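Local coordinates for protein UDP-N-acetylmuramate--L-alanine ligase (Thermotoga maritima, PDB 1J6U) that joins L-alanine to UDP-N-acetylmuramate at the expense of ATP, a cytoplasmic step of peptidoglycan synthesis, at residues Ala66-Asp71 with Asn85-Arg90; Lys125-Ala130 with Arg307-Arg312; Thr129-His134 with Glu301-Phe306. One frame throughout, in Å; residues are numbered along the deposited sequence.

Overall arrangement
From the N terminus, contact 1 comes first: the loop after strand 60-61 folds onto helix 86-93, closing a short connection through strand 74-77 within the N-terminal parallel sheet domain. Contacts 2 and 3 both start on helix 125-138, which follows the predicted ATP-binding loop of the middle domain, and both end on helix 296-305 and the loop that follows it, before strand 314-319. Contact 3 pairs 129-134 with the end of helix 296-305, and contact 2 pairs 125-130 with that loop. The later start thus meets the earlier end, so contact 3 nests inside contact 2, their centres 9 Å apart. Contact 1 lies in series, its centre about 34 Å from that of contact 2.

Contact 1: residues Ala66-Asp71 with Asn85-Arg90; sequences ADNWYD and NPEIVR
Loop 66-71 passes the first turn of helix 86-93 with its nearest backbone approach at Ala66 and Glu87, whose CA atoms are 4.6 Å apart, and Asn68 centres an inverse gamma turn. Ala66 rests its CB on the ring of Pro86, 4.0 Å from Pro86 CB. From the centre of that turn, Asn68 ND2 gives a nearly straight hydrogen bond to Glu87 OE2 (3.0 Å), meeting the carboxylate from above its plane; ND2 also bonds Pro63 O. Trp69, with CG anti to the backbone N (chi1 -175°), spreads its indole along Arg90. Arg90 CG sits over the six-membered ring, 3.7 Å from its centroid. The arginine chain then bends at chi2 and chi3, which lays the guanidinium over the five-membered ring as an off-centre cation-pi stack, planes 29° apart and NH1 3.4 Å from Trp69 CD1. A leucine in place of Trp69 would probably leave that guanidinium without its flat support and open a gap beside Arg90 CG. Glu94 holds Arg90 NH1 in a salt bridge. Asn85 caps the helix, its OD1 accepting from Glu87 N. Glu87 ties the loop to the sheet: OE1 bonds Ser42 and His16, while OE2 also takes Ser65 N and His64. The indole packs on Val75 of strand 74-77, and Ile88 of the helix reaches strands 14-18 and 74-77.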
# COMPACT_ATOMS: atom_id res chain seq x y z
N ALA A 66 22.84 2.83 -20.26
CA ALA A 66 22.56 2.17 -21.55
C ALA A 66 23.40 0.88 -21.61
O ALA A 66 23.23 0.04 -22.47
CB ALA A 66 22.87 3.08 -22.72
N ASP A 67 24.32 0.72 -20.67
CA ASP A 67 25.09 -0.51 -20.58
C ASP A 67 24.09 -1.69 -20.30
O ASP A 67 24.32 -2.84 -20.70
CB ASP A 67 26.04 -0.38 -19.38
CG ASP A 67 27.51 -0.50 -19.77
OD1 ASP A 67 28.37 -0.27 -18.89
OD2 ASP A 67 27.80 -0.84 -20.94
N ASN A 68 22.98 -1.39 -19.62
CA ASN A 68 21.99 -2.41 -19.26
C ASN A 68 21.06 -2.71 -20.40
O ASN A 68 19.85 -2.72 -20.23
CB ASN A 68 21.14 -1.94 -18.09
CG ASN A 68 21.97 -1.40 -16.96
OD1 ASN A 68 23.06 -1.90 -16.68
ND2 ASN A 68 21.45 -0.37 -16.27
N TRP A 69 21.63 -2.97 -21.57
CA TRP A 69 20.81 -3.25 -22.73
C TRP A 69 21.11 -4.66 -23.22
O TRP A 69 22.27 -5.02 -23.38
CB TRP A 69 21.10 -2.21 -23.81
CG TRP A 69 20.26 -2.33 -24.98
CD1 TRP A 69 20.55 -3.00 -26.11
CD2 TRP A 69 18.95 -1.80 -25.15
NE1 TRP A 69 19.50 -2.92 -27.00
CE2 TRP A 69 18.50 -2.19 -26.43
CE3 TRP A 69 18.10 -1.04 -24.34
CZ2 TRP A 69 17.25 -1.83 -26.94
CZ3 TRP A 69 16.84 -0.67 -24.84
CH2 TRP A 69 16.43 -1.07 -26.13
N TYR A 70 20.07 -5.46 -23.41
CA TYR A 70 20.27 -6.82 -23.88
C TYR A 70 19.34 -7.20 -25.00
O TYR A 70 18.78 -8.29 -25.06
CB TYR A 70 20.18 -7.78 -22.69
CG TYR A 70 21.28 -7.50 -21.72
CD1 TYR A 70 21.22 -6.41 -20.85
CD2 TYR A 70 22.44 -8.26 -21.73
CE1 TYR A 70 22.29 -6.10 -19.99
CE2 TYR A 70 23.52 -7.96 -20.89
CZ TYR A 70 23.45 -6.89 -20.02
OH TYR A 70 24.51 -6.65 -19.17
N ASP A 71 19.19 -6.23 -25.90
CA ASP A 71 18.38 -6.33 -27.10
C ASP A 71 17.02 -6.91 -26.84
O ASP A 71 16.68 -7.99 -27.32
CB ASP A 71 19.15 -7.15 -28.15
CG ASP A 71 20.60 -6.67 -28.31
OD1 ASP A 71 21.52 -7.48 -28.08
OD2 ASP A 71 20.83 -5.48 -28.64
N ASN A 85 16.79 9.31 -19.89
CA ASN A 85 17.30 8.11 -19.27
C ASN A 85 18.12 7.41 -20.37
O ASN A 85 17.63 7.16 -21.46
CB ASN A 85 16.15 7.23 -18.78
CG ASN A 85 16.63 5.95 -18.10
OD1 ASN A 85 17.34 5.14 -18.70
ND2 ASN A 85 16.24 5.77 -16.85
N PRO A 86 19.39 7.11 -20.10
CA PRO A 86 20.16 6.45 -21.16
C PRO A 86 19.51 5.20 -21.77
O PRO A 86 19.68 4.94 -22.95
CB PRO A 86 21.51 6.14 -20.48
CG PRO A 86 21.21 6.15 -19.02
CD PRO A 86 20.21 7.29 -18.89
N GLU A 87 18.75 4.45 -20.97
CA GLU A 87 18.13 3.24 -21.46
C GLU A 87 17.02 3.58 -22.42
O GLU A 87 16.79 2.89 -23.41
CB GLU A 87 17.60 2.40 -20.30
CG GLU A 87 18.74 1.74 -19.52
CD GLU A 87 18.32 1.11 -18.19
OE1 GLU A 87 17.24 0.49 -18.15
OE2 GLU A 87 19.08 1.22 -17.19
N ILE A 88 16.32 4.65 -22.12
CA ILE A 88 15.25 5.01 -23.00
C ILE A 88 15.85 5.58 -24.28
O ILE A 88 15.32 5.36 -25.37
CB ILE A 88 14.28 6.01 -22.30
CG1 ILE A 88 13.56 5.29 -21.16
CG2 ILE A 88 13.22 6.55 -23.31
CD1 ILE A 88 12.92 3.96 -21.62
N VAL A 89 16.97 6.30 -24.16
CA VAL A 89 17.59 6.86 -25.36
C VAL A 89 18.06 5.73 -26.27
O VAL A 89 17.77 5.75 -27.48
CB VAL A 89 18.74 7.85 -25.04
CG1 VAL A 89 19.45 8.24 -26.32
CG2 VAL A 89 18.18 9.10 -24.45
N ARG A 90 18.74 4.73 -25.70
CA ARG A 90 19.19 3.61 -26.50
C ARG A 90 17.98 2.96 -27.15
O ARG A 90 17.92 2.80 -28.38
CB ARG A 90 19.94 2.58 -25.67
CG ARG A 90 20.15 1.26 -26.40
CD ARG A 90 21.32 1.29 -27.42
NE ARG A 90 22.46 0.62 -26.84
CZ ARG A 90 22.94 -0.54 -27.25
NH1 ARG A 90 22.38 -1.17 -28.27
NH2 ARG A 90 23.96 -1.10 -26.61

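Contact 2: residues Lys125-Ala130 with Arg307-Arg312; sequences KTTTTA and RGVHRR
The guanidinium of Arg312 turns one face to the side chain of Thr126, with CG2 about 4.0 Å above its plane and toward the rim, and His310 O lies in plane at its edge. The two side chains cross at about a right angle; Arg312 NH1 is 3.7 Å from both CB and OG1 of Thr126, so the arginine packs there without a hydrogen bond. Arg312 CG slides past Thr127 OG1 at 3.9 Å, and the bend at chi2 (-83°) beyond it turns the chain toward Thr126. Val309 carries the apolar part: its CG2, beside the backbone N, meets Ala130 CB at 3.5 Å and also approaches Thr127 CA. One water bridges the segments, accepting from Val309 N (2.7 Å) and hydrogen-bonding to Thr127 OG1 (3.1 Å). A type II turn from Val309 to Arg312 reverses the chain, so that both end residues face the helix. Lys125, Thr126 and Thr127 belong to the predicted ATP-binding P-loop, and Lys125 NZ bonds Gly121 O. The linker toward the C-terminal domain therefore reaches the start of the P-loop helix through methyl packing, a guanidinium laid on Thr126 and a bridging water, with no direct hydrogen bond between the two segments. The guanidinium nearby probably adds positive potential beside the nucleotide site.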
# COMPACT_ATOMS: atom_id res chain seq x y z
N LYS A 125 -6.32 1.79 -0.42
CA LYS A 125 -6.27 1.01 -1.63
C LYS A 125 -5.48 -0.28 -1.57
O LYS A 125 -5.97 -1.34 -1.96
CB LYS A 125 -5.77 1.97 -2.72
CG LYS A 125 -5.42 1.40 -4.03
CD LYS A 125 -4.96 2.53 -4.92
CE LYS A 125 -3.83 3.28 -4.26
NZ LYS A 125 -3.62 4.64 -4.82
N THR A 126 -4.26 -0.22 -1.06
CA THR A 126 -3.41 -1.41 -1.05
C THR A 126 -3.88 -2.45 -0.05
O THR A 126 -3.87 -3.65 -0.35
CB THR A 126 -1.89 -1.04 -0.79
OG1 THR A 126 -1.50 -0.01 -1.70
CG2 THR A 126 -0.98 -2.21 -1.03
N THR A 127 -4.27 -2.01 1.14
CA THR A 127 -4.75 -2.95 2.15
C THR A 127 -6.06 -3.59 1.67
O THR A 127 -6.25 -4.83 1.78
CB THR A 127 -4.99 -2.26 3.53
OG1 THR A 127 -3.73 -2.05 4.17
CG2 THR A 127 -5.85 -3.15 4.45
N THR A 128 -6.95 -2.76 1.12
CA THR A 128 -8.24 -3.23 0.61
C THR A 128 -8.00 -4.26 -0.47
O THR A 128 -8.61 -5.35 -0.47
CB THR A 128 -9.07 -2.08 0.09
OG1 THR A 128 -9.42 -1.23 1.20
CG2 THR A 128 -10.37 -2.60 -0.59
N THR A 129 -7.08 -3.95 -1.37
CA THR A 129 -6.72 -4.91 -2.41
C THR A 129 -6.18 -6.20 -1.83
O THR A 129 -6.48 -7.29 -2.32
CB THR A 129 -5.63 -4.36 -3.33
OG1 THR A 129 -6.03 -3.09 -3.84
CG2 THR A 129 -5.40 -5.32 -4.47
N ALA A 130 -5.37 -6.08 -0.79
CA ALA A 130 -4.77 -7.27 -0.19
C ALA A 130 -5.88 -8.10 0.46
O ALA A 130 -5.87 -9.36 0.39
CB ALA A 130 -3.67 -6.85 0.83
N ARG A 307 -3.43 -10.91 7.48
CA ARG A 307 -2.27 -10.46 8.23
C ARG A 307 -1.71 -9.08 7.95
O ARG A 307 -0.84 -8.60 8.66
CB ARG A 307 -1.19 -11.55 8.22
CG ARG A 307 -1.63 -12.74 9.12
CD ARG A 307 -0.66 -13.92 9.20
N GLY A 308 -2.28 -8.41 6.96
CA GLY A 308 -1.86 -7.05 6.67
C GLY A 308 -0.80 -6.97 5.61
O GLY A 308 -0.26 -7.98 5.13
N VAL A 309 -0.50 -5.74 5.23
CA VAL A 309 0.49 -5.48 4.21
C VAL A 309 1.67 -4.83 4.87
O VAL A 309 1.47 -3.98 5.73
CB VAL A 309 -0.02 -4.47 3.21
CG1 VAL A 309 1.10 -4.13 2.16
CG2 VAL A 309 -1.26 -5.02 2.59
N HIS A 310 2.89 -5.21 4.47
CA HIS A 310 4.09 -4.57 5.06
C HIS A 310 4.05 -3.06 4.95
O HIS A 310 3.62 -2.49 3.94
CB HIS A 310 5.39 -5.14 4.48
CG HIS A 310 5.59 -6.60 4.81
ND1 HIS A 310 6.71 -7.31 4.46
CD2 HIS A 310 4.78 -7.47 5.48
CE1 HIS A 310 6.59 -8.56 4.88
NE2 HIS A 310 5.43 -8.68 5.51
N ARG A 311 4.39 -2.44 6.07
CA ARG A 311 4.44 -1.01 6.26
C ARG A 311 3.09 -0.40 6.51
O ARG A 311 2.95 0.84 6.52
CB ARG A 311 5.12 -0.28 5.10
CG ARG A 311 6.58 -0.69 4.87
CD ARG A 311 7.42 0.56 4.91
NE ARG A 311 8.29 0.63 3.77
CZ ARG A 311 8.94 1.73 3.40
NH1 ARG A 311 8.85 2.87 4.09
NH2 ARG A 311 9.68 1.67 2.30
N ARG A 312 2.07 -1.22 6.67
CA ARG A 312 0.76 -0.63 7.05
C ARG A 312 0.63 -1.21 8.46
O ARG A 312 0.13 -2.32 8.65
CB ARG A 312 -0.38 -1.08 6.14
CG ARG A 312 0.04 -1.31 4.73
CD ARG A 312 0.09 -0.05 3.90
NE ARG A 312 1.05 -0.28 2.83
CZ ARG A 312 1.03 0.32 1.66
NH1 ARG A 312 0.09 1.22 1.39
NH2 ARG A 312 1.94 0.01 0.75
O HOH W 1 -2.53 -4.12 6.08

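Contact 3: residues Thr129-His134 with Glu301-Phe306; sequences TAMVAH and EALEEF
His134 crosses from helix 125-138 to the end of helix 296-305, its CG anti to the backbone N (chi1 172°). Its CB lies 3.9 Å from Phe306 CD1, and CG is equally near the same atom. CD2 passes Ala302 CB and Phe306 CB, CE1 approaches Phe306 CA, and NE2 at the tip donates to Ala302 O over 2.6 Å. That oxygen lies in the imidazole plane, but the N-H angle is bent to 134° and the donor stands above the carbonyl plane. Phe306 CA covers one face of the imidazole as a CH-pi contact. The two rings are oblique. Phe306, just past the helix end, is met over one face by selenomethionine Met131, whose CG is 3.7 Å from the ring centroid; SE approaches more obliquely, in a Met-aromatic contact. Ala130 CB lies at the ring edge, 3.7 Å from Phe306 CZ. Leu303 CD2 closes against Met131 CB, and helix 276-291 packs on both of these side chains. The helix segments run at 131° with axes 9.7 Å apart. One polar bond, from imidazole to the helix-end carbonyl Ala302 O, thus accompanies an otherwise apolar seam; donation from NE2 means that this nitrogen carries a hydrogen, which leaves the charge of the ring undecided.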
# COMPACT_ATOMS: atom_id res chain seq x y z
N THR A 129 -7.08 -3.95 -1.37
CA THR A 129 -6.72 -4.91 -2.41
C THR A 129 -6.18 -6.20 -1.83
O THR A 129 -6.48 -7.29 -2.32
CB THR A 129 -5.63 -4.36 -3.33
OG1 THR A 129 -6.03 -3.09 -3.84
CG2 THR A 129 -5.40 -5.32 -4.47
N ALA A 130 -5.37 -6.08 -0.79
CA ALA A 130 -4.77 -7.27 -0.19
C ALA A 130 -5.88 -8.10 0.46
O ALA A 130 -5.87 -9.36 0.39
CB ALA A 130 -3.67 -6.85 0.83
N MSE A 131 -6.84 -7.41 1.06
CA MSE A 131 -7.98 -8.08 1.67
C MSE A 131 -8.77 -8.88 0.60
O MSE A 131 -9.04 -10.06 0.80
CB MSE A 131 -8.87 -7.08 2.37
CG MSE A 131 -8.32 -6.61 3.64
SE MSE A 131 -9.42 -5.26 4.41
CE MSE A 131 -8.80 -5.39 6.24
N VAL A 132 -9.10 -8.22 -0.52
CA VAL A 132 -9.82 -8.85 -1.61
C VAL A 132 -9.07 -10.08 -2.07
O VAL A 132 -9.64 -11.17 -2.15
CB VAL A 132 -9.99 -7.88 -2.81
CG1 VAL A 132 -10.66 -8.60 -4.02
CG2 VAL A 132 -10.85 -6.72 -2.39
N ALA A 133 -7.78 -9.90 -2.36
CA ALA A 133 -6.95 -11.00 -2.78
C ALA A 133 -6.94 -12.11 -1.72
O ALA A 133 -7.03 -13.30 -2.04
CB ALA A 133 -5.49 -10.52 -3.02
N HIS A 134 -6.76 -11.72 -0.46
CA HIS A 134 -6.74 -12.70 0.62
C HIS A 134 -8.06 -13.51 0.69
O HIS A 134 -8.02 -14.72 0.85
CB HIS A 134 -6.44 -11.96 1.93
CG HIS A 134 -6.57 -12.80 3.15
ND1 HIS A 134 -5.61 -13.71 3.53
CD2 HIS A 134 -7.51 -12.81 4.13
CE1 HIS A 134 -5.94 -14.24 4.70
NE2 HIS A 134 -7.09 -13.71 5.08
N GLU A 301 -14.09 -15.25 8.00
CA GLU A 301 -13.06 -16.09 8.59
C GLU A 301 -11.71 -15.61 8.00
O GLU A 301 -10.71 -15.43 8.71
CB GLU A 301 -13.38 -17.53 8.21
CG GLU A 301 -12.45 -18.60 8.68
CD GLU A 301 -12.90 -19.97 8.18
OE1 GLU A 301 -13.65 -20.01 7.17
OE2 GLU A 301 -12.52 -20.99 8.79
N ALA A 302 -11.72 -15.36 6.70
CA ALA A 302 -10.57 -14.91 5.99
C ALA A 302 -10.21 -13.50 6.49
O ALA A 302 -9.04 -13.21 6.80
CB ALA A 302 -10.87 -14.88 4.52
N LEU A 303 -11.20 -12.62 6.60
CA LEU A 303 -10.87 -11.29 7.04
C LEU A 303 -10.30 -11.32 8.42
O LEU A 303 -9.41 -10.54 8.76
CB LEU A 303 -12.08 -10.35 6.99
CG LEU A 303 -12.49 -9.89 5.59
CD1 LEU A 303 -13.77 -9.09 5.72
CD2 LEU A 303 -11.39 -9.06 4.90
N GLU A 304 -10.78 -12.23 9.24
CA GLU A 304 -10.27 -12.28 10.59
C GLU A 304 -8.79 -12.69 10.59
O GLU A 304 -8.01 -12.22 11.40
CB GLU A 304 -11.10 -13.24 11.44
CG GLU A 304 -10.57 -13.38 12.83
CD GLU A 304 -11.59 -13.96 13.78
OE1 GLU A 304 -12.33 -14.87 13.37
OE2 GLU A 304 -11.62 -13.49 14.95
N GLU A 305 -8.42 -13.54 9.65
CA GLU A 305 -7.06 -14.04 9.53
C GLU A 305 -6.09 -13.15 8.71
O GLU A 305 -4.91 -13.37 8.72
CB GLU A 305 -7.11 -15.44 8.90
CG GLU A 305 -7.53 -16.57 9.88
CD GLU A 305 -7.87 -17.90 9.17
OE1 GLU A 305 -7.38 -18.12 8.03
OE2 GLU A 305 -8.62 -18.73 9.75
N PHE A 306 -6.61 -12.14 8.03
CA PHE A 306 -5.81 -11.28 7.18
C PHE A 306 -4.66 -10.74 7.97
O PHE A 306 -4.88 -10.15 9.00
CB PHE A 306 -6.67 -10.13 6.70
CG PHE A 306 -5.93 -9.13 5.90
CD1 PHE A 306 -5.28 -9.50 4.72
CD2 PHE A 306 -5.93 -7.81 6.30
CE1 PHE A 306 -4.63 -8.56 3.97
CE2 PHE A 306 -5.29 -6.85 5.56
CZ PHE A 306 -4.63 -7.22 4.38